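Long-range contacts in phytase (Debaryomyces castellii, PDB 2GFI), which hydrolyses phytate (myo-inositol hexakisphosphate) as a 3-phytase, probably by way of the phosphohistidine chemistry of the histidine acid phosphatases: residues N7-V12 with N32-L37; Y43-G48 with I392-I397; Q63-S68 with T375-Y380; L346-D351 with S361-V366. One frame throughout, in Å; residues are numbered along the deposited sequence.

Contact 1: residues N7-V12 with N32-L37; sequences NGLLLV and NIIRFL
Leu-9 O is gripped from segment 32-37 by two neighbouring groups. Ile-33 N donates to it at 2.7 Å, with an almost straight N-H...O angle of 177° and an approach nearly along the C=O axis. Asn-32 CA adds a longer C-H...O contact to the same Leu-9 O, at 3.4 Å. This grip belongs to a single backbone bridge, Leu-10 with Asn-32, which joins two pieces of loop rather than two strands.

The Asn-32 amide lies alongside Leu-9 and points the same way, its ND2 3.5 Å from Leu-9 CB. With CG anti to the backbone N (chi1 -164°), OD1 reaches forward to accept from Ile-34 N at 3.0 Å in the carbonyl plane, which makes an Asx turn and fixes the amide's rotation. Leu-10 CB points away from segment 32-37, yet CD2 turns back to rest on Asn-32 CA.

Apolar branches pack around this bridge. Leu-9 CD1 meets Ile-34 CD1 at 3.7 Å, whereas Leu-11 CD2 touches Ile-33 CD1 at 3.6 Å and reaches the edge of the Phe-36 ring, near its plane, 3.9 Å from CD2. Phe-280 of helix 277-295 packs against Leu-11, Ile-33 and Phe-36, while Leu-9 N bonds to Gln-24 of the third subunit.

Chemically, one short backbone bond sits among aliphatic groups, where it probably gains strength from its shielding. The Asx turn meanwhile pays for the amide oxygen of the buried Asn-32, and the leucines and isoleucines supply most of the shared surface.

Contact 2: residues Y43-G48 with I392-I397; sequences YIQNKG and INDAVI
Asn-46 N donates to Asn-393 O (2.8 Å), in the carbonyl plane and on a lone pair, where the irregular segment 43-48 passes the type I' turn running from Ile-392 to Ala-395. Tyr-43, its ring swung to the far side of CB from its own amide nitrogen (chi1 -178°), stretches across so that OH donates to Asp-394 OD2 at 2.7 Å. It meets that oxygen from above, 57° out of the carboxylate plane, and the ring stands nearly perpendicular to the carboxylate. Gln-45 NE2 makes a weak bond to the same OD2 at 3.2 Å; its stronger partner is Ala-16 O of the third subunit. A phenylalanine in place of Tyr-43 would probably leave Asp-394 OD2 with just this weak amide bond from the segment and its carboxylate freer to turn.

Asn-46 OD1 accepts from Gly-48 N at 2.8 Å, closing an Asx turn that holds the amide beside Ala-395 CB. Gly-48 CA packs closely on that methyl, at 3.5 Å. A water donates to Asn-46 O at 2.7 Å and, weakly, to Asp-394 O.

Two donors converging on OD2 are consistent with an ionised Asp-394, and Arg-374, which forms a cation-pi pair with Tyr-43 and touches Asp-394, would probably stabilise that charge.

Contact 3: residues Q63-S68 with T375-Y380; sequences QVQLFS and TIIEKY
The central mixed sheet of the histidine phosphatase domain pairs Gln-63 to Ser-68 with Thr-375 to Tyr-380, two strands running antiparallel at 174° with axes 4.6 Å apart. Six backbone bonds join them, two at each of the hydrogen-bonded pairs Gln-63/Lys-379, Gln-65/Ile-377 and Phe-67/Thr-375. The shortest include Phe-67 N to Thr-375 O at 2.7 Å; the longest is Gln-63 N to Lys-379 O at 3.2 Å, whose donor is tilted 31° from the carbonyl plane.

Val-64, Leu-66, Ile-376 and Glu-378 share one face, which helix 133-148 covers. Ile-376 reaches both its pair partner and the diagonal neighbour: its CG1 meets Leu-66 CD1 at 3.5 Å, and its CG2 touches Val-64 CG2 at 3.6 Å. Trimming Ile-376 to an alanine removes both branches and would probably leave Val-64 CG2 and Leu-66 CD1 facing a gap.

On the other face, Ile-377 CD1 sits 3.4 Å from Gln-65 OE1 and 4.1 Å from Phe-67 CE2. Gln-65 OE1 is bonded to Ser-313 of helix 302-318, and Thr-375 OG1 to His-340.

Strand 326-331 flanks strand 59-69 in parallel on its other side, and helices 133-148 and 302-318 lie on the two faces. This alpha/beta/alpha layering is typical of histidine acid phosphatases, in which the strand bearing Leu-66 and Phe-67 leads to His-70, the predicted nucleophile.

Contact 4: residues L346-D351 with S361-V366; sequences LIPDED and SPYSHV
Ile-347 CD1 meets the Tyr-363 ring at its edge, near the plane and 3.8 Å from CE1, whereas Pro-348 CD and Leu-346 O approach the ring obliquely, 3.8 Å and 3.5 Å from its CD1. Tyr-292 of helix 277-295 adds an edge-to-face partner. The contact pinches together the two ends of the irregular connection between helix 333-343 and the short helix 365-368. Ser-364 stands at the N-cap of that short helix, its OG weakly capping Gly-367 N.

A chi1 of 177° turns the Tyr-363 ring away from its own amide nitrogen and brings it alongside Ile-347, the two side chains pointing the same way. Its hydroxyl reaches beyond both segments to bond with Glu-337, so the phenol is held at its far end as well as along its edge. The side chain lies about 9 Å from that of Asp-333, the predicted proton donor.

Further along, the two prolines meet through CB atoms: Pro-348 CB is 3.7 Å from Pro-362 CB and 3.4 Å from Pro-362 O. No direct hydrogen bond crosses between the segments, and the polar link is made by a water. That water donates to Leu-346 O at 2.7 Å and accepts from Ser-364 N at 3.0 Å.

From the N terminus, contact 1 closes first, gathering a short loop within the long irregular lead-in to strand 59-69, and is complete before any other opens. Contact 2 then spans most of the chain's length, about 340 residues, from that lead-in to the turn between strands 385-392 and 395-397. Nested inside it is contact 3, which joins two neighbouring strands of the central sheet; contact 4, nested in turn inside contact 3, closes the loop ahead of helix 365-368. None cross. Residues 43-48 sit centrally: Arg-35 NH2 probably bonds to Gln-45 O, and Ile-44 touches Val-366. Leu-346 packs on Ile-392 and Ile-397, while Ile-392 touches Thr-375, so contact 2 borders all three others.

Contact 1: residues N7-V12 with N32-L37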
# COMPACT_ATOMS: atom_id res chain seq x y z
N ASN A 7 3.91 -6.80 -12.37
CA ASN A 7 2.64 -6.80 -11.71
C ASN A 7 2.31 -5.44 -11.13
O ASN A 7 1.33 -5.29 -10.45
CB ASN A 7 2.56 -7.94 -10.69
CG ASN A 7 3.32 -7.65 -9.46
OD1 ASN A 7 4.36 -6.97 -9.47
ND2 ASN A 7 2.82 -8.17 -8.36
N GLY A 8 3.14 -4.45 -11.46
CA GLY A 8 2.92 -3.08 -11.01
C GLY A 8 3.68 -2.06 -11.83
O GLY A 8 4.27 -2.38 -12.89
N LEU A 9 3.69 -0.85 -11.33
CA LEU A 9 4.19 0.30 -12.09
C LEU A 9 5.48 0.82 -11.51
O LEU A 9 6.07 1.75 -12.06
CB LEU A 9 3.13 1.41 -12.11
CG LEU A 9 1.80 1.00 -12.70
CD1 LEU A 9 0.71 2.05 -12.48
CD2 LEU A 9 2.00 0.73 -14.21
N LEU A 10 5.94 0.23 -10.41
CA LEU A 10 7.06 0.80 -9.67
C LEU A 10 8.38 0.14 -10.04
O LEU A 10 8.51 -1.08 -10.05
CB LEU A 10 6.84 0.72 -8.14
CG LEU A 10 5.56 1.39 -7.64
CD1 LEU A 10 5.38 1.09 -6.17
CD2 LEU A 10 5.57 2.90 -7.91
N LEU A 11 9.35 0.98 -10.33
CA LEU A 11 10.70 0.59 -10.65
C LEU A 11 11.56 0.53 -9.38
O LEU A 11 12.65 1.11 -9.30
CB LEU A 11 11.26 1.63 -11.62
CG LEU A 11 11.20 1.41 -13.14
CD1 LEU A 11 10.52 0.17 -13.64
CD2 LEU A 11 10.82 2.69 -13.93
N VAL A 12 11.02 -0.14 -8.37
CA VAL A 12 11.70 -0.33 -7.09
C VAL A 12 11.05 -1.53 -6.44
O VAL A 12 9.83 -1.77 -6.64
CB VAL A 12 11.55 0.91 -6.18
CG1 VAL A 12 10.06 1.04 -5.65
CG2 VAL A 12 12.60 0.91 -5.04
N ASN A 32 7.60 5.36 -10.23
CA ASN A 32 6.56 4.94 -11.11
C ASN A 32 6.96 5.13 -12.58
O ASN A 32 7.30 6.24 -13.00
CB ASN A 32 5.25 5.68 -10.76
CG ASN A 32 4.05 5.00 -11.38
OD1 ASN A 32 4.00 4.84 -12.60
ND2 ASN A 32 3.09 4.58 -10.56
N ILE A 33 6.91 4.02 -13.33
CA ILE A 33 7.30 3.90 -14.75
C ILE A 33 6.56 4.95 -15.60
O ILE A 33 7.14 5.59 -16.48
CB ILE A 33 7.04 2.38 -15.20
CG1 ILE A 33 7.70 1.95 -16.53
CG2 ILE A 33 5.60 2.06 -15.31
CD1 ILE A 33 8.81 2.81 -16.93
N ILE A 34 5.26 5.16 -15.31
CA ILE A 34 4.49 6.16 -16.00
C ILE A 34 5.19 7.51 -16.06
O ILE A 34 5.12 8.19 -17.10
CB ILE A 34 3.09 6.29 -15.40
CG1 ILE A 34 2.36 4.97 -15.49
CG2 ILE A 34 2.30 7.38 -16.12
CD1 ILE A 34 1.01 4.96 -14.82
N ARG A 35 5.85 7.90 -14.98
CA ARG A 35 6.41 9.24 -14.92
C ARG A 35 7.58 9.40 -15.88
O ARG A 35 7.98 10.53 -16.15
CB ARG A 35 6.74 9.69 -13.46
CG ARG A 35 5.45 9.92 -12.62
CD ARG A 35 5.33 11.22 -11.75
NE ARG A 35 4.15 11.15 -10.85
CZ ARG A 35 4.05 10.23 -9.86
NH1 ARG A 35 5.06 9.35 -9.68
NH2 ARG A 35 2.99 10.16 -9.04
N PHE A 36 8.08 8.29 -16.43
CA PHE A 36 9.21 8.33 -17.36
C PHE A 36 8.83 8.06 -18.79
O PHE A 36 9.70 8.06 -19.68
CB PHE A 36 10.31 7.37 -16.92
CG PHE A 36 10.70 7.56 -15.50
CD1 PHE A 36 11.15 8.80 -15.06
CD2 PHE A 36 10.55 6.53 -14.58
CE1 PHE A 36 11.45 9.01 -13.74
CE2 PHE A 36 10.87 6.74 -13.24
CZ PHE A 36 11.31 7.98 -12.82
N LEU A 37 7.52 7.84 -19.01
CA LEU A 37 7.05 7.44 -20.35
C LEU A 37 6.44 8.58 -21.14
O LEU A 37 5.79 8.34 -22.14
CB LEU A 37 6.14 6.21 -20.29
CG LEU A 37 6.92 4.97 -19.83
CD1 LEU A 37 5.99 3.78 -19.58
CD2 LEU A 37 8.00 4.65 -20.83

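Contact 2: residues Y43-G48 with I392-I397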
# COMPACT_ATOMS: atom_id res chain seq x y z
N TYR A 43 -2.78 7.09 -17.05
CA TYR A 43 -2.95 8.23 -16.18
C TYR A 43 -2.14 8.07 -14.90
O TYR A 43 -2.04 6.96 -14.35
CB TYR A 43 -4.43 8.39 -15.77
CG TYR A 43 -4.63 9.59 -14.90
CD1 TYR A 43 -4.39 10.87 -15.38
CD2 TYR A 43 -5.02 9.44 -13.57
CE1 TYR A 43 -4.56 11.98 -14.56
CE2 TYR A 43 -5.20 10.54 -12.76
CZ TYR A 43 -4.96 11.79 -13.25
OH TYR A 43 -5.13 12.88 -12.39
N ILE A 44 -1.55 9.18 -14.45
CA ILE A 44 -1.00 9.24 -13.12
C ILE A 44 -1.22 10.63 -12.56
O ILE A 44 -1.14 11.63 -13.28
CB ILE A 44 0.53 8.85 -13.14
CG1 ILE A 44 1.00 8.48 -11.73
CG2 ILE A 44 1.35 9.94 -13.82
CD1 ILE A 44 2.37 7.83 -11.69
N GLN A 45 -1.49 10.69 -11.26
CA GLN A 45 -1.72 11.94 -10.56
C GLN A 45 -0.43 12.71 -10.40
O GLN A 45 0.64 12.14 -10.18
CB GLN A 45 -2.35 11.70 -9.18
CG GLN A 45 -3.68 11.00 -9.24
CD GLN A 45 -4.26 10.73 -7.89
OE1 GLN A 45 -3.55 10.67 -6.88
NE2 GLN A 45 -5.56 10.55 -7.85
N ASN A 46 -0.56 14.03 -10.49
CA ASN A 46 0.56 14.90 -10.33
C ASN A 46 1.15 14.68 -8.92
O ASN A 46 0.40 14.46 -7.96
CB ASN A 46 0.05 16.31 -10.55
CG ASN A 46 1.12 17.34 -10.46
OD1 ASN A 46 1.62 17.61 -9.37
ND2 ASN A 46 1.49 17.93 -11.60
N LYS A 47 2.48 14.73 -8.79
CA LYS A 47 3.12 14.50 -7.47
C LYS A 47 2.51 15.43 -6.40
O LYS A 47 2.26 15.00 -5.29
CB LYS A 47 4.64 14.60 -7.53
CG LYS A 47 5.30 13.67 -8.62
CD LYS A 47 6.88 13.80 -8.67
CE LYS A 47 7.53 12.42 -9.05
NZ LYS A 47 9.04 12.35 -8.90
N GLY A 48 2.23 16.68 -6.77
CA GLY A 48 1.48 17.63 -5.93
C GLY A 48 2.20 18.14 -4.70
O GLY A 48 3.38 17.88 -4.55
N ILE A 392 -4.38 20.17 -11.20
CA ILE A 392 -3.82 19.53 -12.37
C ILE A 392 -3.55 18.09 -11.97
O ILE A 392 -2.80 17.81 -11.02
CB ILE A 392 -2.52 20.19 -12.73
CG1 ILE A 392 -2.65 21.72 -12.74
CG2 ILE A 392 -1.94 19.56 -14.04
CD1 ILE A 392 -3.84 22.23 -13.58
N ASN A 393 -4.19 17.17 -12.67
CA ASN A 393 -4.04 15.75 -12.38
C ASN A 393 -4.08 15.45 -10.90
O ASN A 393 -3.20 14.79 -10.35
CB ASN A 393 -2.79 15.26 -13.04
CG ASN A 393 -2.81 15.57 -14.47
OD1 ASN A 393 -1.88 16.16 -15.01
ND2 ASN A 393 -3.91 15.24 -15.10
N ASP A 394 -5.14 15.98 -10.29
CA ASP A 394 -5.51 15.70 -8.93
C ASP A 394 -4.65 16.34 -7.87
O ASP A 394 -4.70 15.92 -6.72
CB ASP A 394 -5.65 14.22 -8.67
CG ASP A 394 -6.76 13.62 -9.43
OD1 ASP A 394 -7.89 14.16 -9.33
OD2 ASP A 394 -6.61 12.58 -10.13
N ALA A 395 -3.90 17.37 -8.23
CA ALA A 395 -3.08 18.10 -7.29
C ALA A 395 -3.40 19.58 -7.40
O ALA A 395 -3.49 20.09 -8.51
CB ALA A 395 -1.60 17.88 -7.59
N VAL A 396 -3.57 20.28 -6.28
CA VAL A 396 -3.74 21.72 -6.37
C VAL A 396 -2.39 22.24 -6.73
O VAL A 396 -1.40 21.88 -6.10
CB VAL A 396 -4.22 22.37 -5.05
CG1 VAL A 396 -4.22 23.90 -5.18
CG2 VAL A 396 -5.60 21.80 -4.60
N ILE A 397 -2.34 23.06 -7.77
CA ILE A 397 -1.13 23.78 -8.15
C ILE A 397 -1.37 25.27 -7.97
O ILE A 397 -1.99 25.89 -8.84
CB ILE A 397 -0.71 23.47 -9.61
CG1 ILE A 397 -0.70 21.94 -9.87
CG2 ILE A 397 0.61 24.16 -9.98
CD1 ILE A 397 0.38 21.12 -9.10
O HOH W 1 -2.09 14.63 -7.01

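Contact 3: residues Q63-S68 with T375-Y380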
# COMPACT_ATOMS: atom_id res chain seq x y z
N GLN A 63 -18.10 27.44 -9.51
CA GLN A 63 -17.87 27.01 -10.88
C GLN A 63 -16.70 26.01 -10.96
O GLN A 63 -15.79 26.04 -10.14
CB GLN A 63 -17.59 28.24 -11.75
CG GLN A 63 -17.55 28.01 -13.26
CD GLN A 63 -17.14 29.25 -13.98
OE1 GLN A 63 -17.60 30.36 -13.64
NE2 GLN A 63 -16.26 29.11 -14.96
N VAL A 64 -16.74 25.14 -11.96
CA VAL A 64 -15.59 24.30 -12.26
C VAL A 64 -15.43 24.21 -13.77
O VAL A 64 -16.41 24.11 -14.49
CB VAL A 64 -15.73 22.89 -11.61
CG1 VAL A 64 -16.95 22.12 -12.19
CG2 VAL A 64 -14.40 22.11 -11.68
N GLN A 65 -14.18 24.29 -14.22
CA GLN A 65 -13.82 24.03 -15.60
C GLN A 65 -12.86 22.86 -15.61
O GLN A 65 -11.92 22.80 -14.83
CB GLN A 65 -13.19 25.26 -16.25
CG GLN A 65 -13.91 26.59 -15.89
CD GLN A 65 -13.22 27.80 -16.44
OE1 GLN A 65 -12.16 27.69 -17.02
NE2 GLN A 65 -13.82 28.98 -16.26
N LEU A 66 -13.17 21.90 -16.45
CA LEU A 66 -12.35 20.77 -16.73
C LEU A 66 -11.81 20.89 -18.17
O LEU A 66 -12.56 21.10 -19.13
CB LEU A 66 -13.18 19.50 -16.58
CG LEU A 66 -12.46 18.25 -17.09
CD1 LEU A 66 -11.16 17.96 -16.28
CD2 LEU A 66 -13.41 17.04 -17.09
N PHE A 67 -10.50 20.75 -18.28
CA PHE A 67 -9.85 20.61 -19.54
C PHE A 67 -9.14 19.29 -19.51
O PHE A 67 -8.16 19.10 -18.81
CB PHE A 67 -8.89 21.77 -19.80
CG PHE A 67 -9.59 23.10 -19.83
CD1 PHE A 67 -10.13 23.58 -21.02
CD2 PHE A 67 -9.75 23.86 -18.65
CE1 PHE A 67 -10.78 24.83 -21.06
CE2 PHE A 67 -10.42 25.10 -18.66
CZ PHE A 67 -10.94 25.58 -19.88
N SER A 68 -9.69 18.35 -20.26
CA SER A 68 -9.30 16.98 -20.18
C SER A 68 -8.67 16.51 -21.51
O SER A 68 -9.13 16.88 -22.60
CB SER A 68 -10.51 16.14 -19.84
OG SER A 68 -10.17 14.79 -19.88
N THR A 375 -7.02 19.10 -16.34
CA THR A 375 -6.70 20.38 -15.78
C THR A 375 -8.03 20.95 -15.32
O THR A 375 -8.97 21.09 -16.10
CB THR A 375 -6.00 21.26 -16.84
OG1 THR A 375 -4.60 20.93 -16.84
CG2 THR A 375 -6.10 22.77 -16.49
N ILE A 376 -8.12 21.22 -14.03
CA ILE A 376 -9.37 21.73 -13.48
C ILE A 376 -9.13 23.10 -12.85
O ILE A 376 -8.14 23.30 -12.13
CB ILE A 376 -9.90 20.74 -12.45
CG1 ILE A 376 -10.57 19.54 -13.16
CG2 ILE A 376 -10.83 21.43 -11.45
CD1 ILE A 376 -10.71 18.34 -12.24
N ILE A 377 -10.03 24.04 -13.16
CA ILE A 377 -10.17 25.28 -12.41
C ILE A 377 -11.41 25.20 -11.53
O ILE A 377 -12.50 24.95 -12.03
CB ILE A 377 -10.26 26.46 -13.37
CG1 ILE A 377 -9.05 26.41 -14.33
CG2 ILE A 377 -10.31 27.78 -12.58
CD1 ILE A 377 -9.12 27.36 -15.50
N GLU A 378 -11.23 25.35 -10.22
CA GLU A 378 -12.34 25.41 -9.27
C GLU A 378 -12.48 26.86 -8.91
O GLU A 378 -11.49 27.54 -8.74
CB GLU A 378 -12.05 24.67 -7.96
CG GLU A 378 -11.53 23.27 -8.16
CD GLU A 378 -11.23 22.54 -6.87
OE1 GLU A 378 -10.57 23.12 -5.98
OE2 GLU A 378 -11.67 21.39 -6.78
N LYS A 379 -13.71 27.32 -8.76
CA LYS A 379 -14.00 28.66 -8.33
C LYS A 379 -14.93 28.49 -7.16
O LYS A 379 -15.91 27.78 -7.27
CB LYS A 379 -14.69 29.46 -9.44
CG LYS A 379 -15.10 30.87 -9.01
CD LYS A 379 -16.00 31.48 -10.03
CE LYS A 379 -16.54 32.81 -9.52
NZ LYS A 379 -17.15 33.57 -10.63
N TYR A 380 -14.61 29.11 -6.05
CA TYR A 380 -15.47 29.01 -4.89
C TYR A 380 -15.47 30.28 -4.08
O TYR A 380 -14.51 31.07 -4.10
CB TYR A 380 -15.08 27.81 -3.99
CG TYR A 380 -13.59 27.68 -3.67
CD1 TYR A 380 -12.95 28.58 -2.80
CD2 TYR A 380 -12.84 26.63 -4.22
CE1 TYR A 380 -11.59 28.45 -2.52
CE2 TYR A 380 -11.51 26.47 -3.93
CZ TYR A 380 -10.88 27.37 -3.08
OH TYR A 380 -9.54 27.19 -2.81

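Contact 4: residues L346-D351 with S361-V366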
# COMPACT_ATOMS: atom_id res chain seq x y z
N LEU A 346 2.93 25.69 -14.28
CA LEU A 346 3.85 24.56 -14.31
C LEU A 346 4.98 24.79 -15.32
O LEU A 346 5.60 23.85 -15.82
CB LEU A 346 3.09 23.26 -14.54
CG LEU A 346 2.29 22.80 -13.32
CD1 LEU A 346 1.34 21.70 -13.71
CD2 LEU A 346 3.21 22.34 -12.18
N ILE A 347 5.26 26.08 -15.56
CA ILE A 347 6.25 26.53 -16.54
C ILE A 347 7.53 27.02 -15.83
O ILE A 347 7.47 27.85 -14.94
CB ILE A 347 5.62 27.66 -17.45
CG1 ILE A 347 4.28 27.21 -18.04
CG2 ILE A 347 6.59 28.13 -18.55
CD1 ILE A 347 4.29 25.82 -18.67
N PRO A 348 8.69 26.51 -16.23
CA PRO A 348 9.95 26.95 -15.61
C PRO A 348 10.24 28.40 -16.02
O PRO A 348 9.74 28.85 -17.05
CB PRO A 348 11.00 26.01 -16.22
CG PRO A 348 10.45 25.64 -17.51
CD PRO A 348 8.92 25.52 -17.30
N ASP A 349 11.04 29.11 -15.21
CA ASP A 349 11.44 30.50 -15.52
C ASP A 349 12.29 30.60 -16.76
O ASP A 349 12.22 31.59 -17.51
CB ASP A 349 12.27 31.07 -14.39
CG ASP A 349 11.43 31.40 -13.17
OD1 ASP A 349 10.22 31.74 -13.35
OD2 ASP A 349 11.91 31.34 -12.01
N GLU A 350 13.13 29.58 -16.94
CA GLU A 350 14.06 29.53 -18.05
C GLU A 350 13.88 28.29 -18.92
O GLU A 350 13.29 27.29 -18.49
CB GLU A 350 15.53 29.70 -17.58
CG GLU A 350 15.87 29.05 -16.24
CD GLU A 350 17.37 29.08 -15.89
OE1 GLU A 350 18.17 29.78 -16.61
OE2 GLU A 350 17.77 28.38 -14.88
N ASP A 351 14.36 28.40 -20.14
CA ASP A 351 14.42 27.31 -21.08
C ASP A 351 15.21 26.15 -20.50
O ASP A 351 16.15 26.34 -19.73
CB ASP A 351 15.04 27.80 -22.39
CG ASP A 351 14.08 28.70 -23.17
OD1 ASP A 351 12.86 28.80 -22.84
OD2 ASP A 351 14.46 29.36 -24.16
N SER A 361 13.29 17.61 -13.64
CA SER A 361 13.09 18.30 -14.89
C SER A 361 12.31 19.58 -14.57
O SER A 361 11.27 19.51 -13.91
CB SER A 361 12.32 17.43 -15.87
OG SER A 361 11.94 18.22 -16.99
N PRO A 362 12.81 20.74 -15.00
CA PRO A 362 12.16 22.03 -14.70
C PRO A 362 10.79 22.11 -15.32
O PRO A 362 9.98 22.99 -14.99
CB PRO A 362 13.08 23.07 -15.37
CG PRO A 362 14.38 22.35 -15.59
CD PRO A 362 14.05 20.90 -15.78
N TYR A 363 10.54 21.23 -16.28
CA TYR A 363 9.26 21.17 -16.92
C TYR A 363 8.88 19.72 -17.04
O TYR A 363 9.56 18.96 -17.69
CB TYR A 363 9.35 21.77 -18.31
CG TYR A 363 8.05 21.67 -19.03
CD1 TYR A 363 6.98 22.51 -18.71
CD2 TYR A 363 7.87 20.72 -20.03
CE1 TYR A 363 5.78 22.42 -19.38
CE2 TYR A 363 6.66 20.62 -20.71
CZ TYR A 363 5.62 21.46 -20.39
OH TYR A 363 4.43 21.35 -21.07
N SER A 364 7.80 19.32 -16.39
CA SER A 364 7.47 17.91 -16.35
C SER A 364 6.26 17.69 -17.24
O SER A 364 5.11 17.99 -16.88
CB SER A 364 7.23 17.45 -14.91
OG SER A 364 6.82 16.09 -14.89
N HIS A 365 6.53 17.17 -18.43
CA HIS A 365 5.43 17.00 -19.35
C HIS A 365 4.29 16.12 -18.78
O HIS A 365 3.11 16.48 -18.83
CB HIS A 365 5.94 16.43 -20.64
CG HIS A 365 4.85 16.09 -21.58
ND1 HIS A 365 4.36 14.81 -21.71
CD2 HIS A 365 4.11 16.86 -22.41
CE1 HIS A 365 3.40 14.81 -22.61
NE2 HIS A 365 3.23 16.03 -23.05
N VAL A 366 4.67 14.97 -18.21
CA VAL A 366 3.71 14.00 -17.63
C VAL A 366 2.97 14.53 -16.38
O VAL A 366 1.90 14.03 -16.03
CB VAL A 366 4.42 12.66 -17.33
CG1 VAL A 366 5.41 12.83 -16.18
CG2 VAL A 366 3.42 11.56 -17.06
O HOH W 2 6.22 21.41 -14.88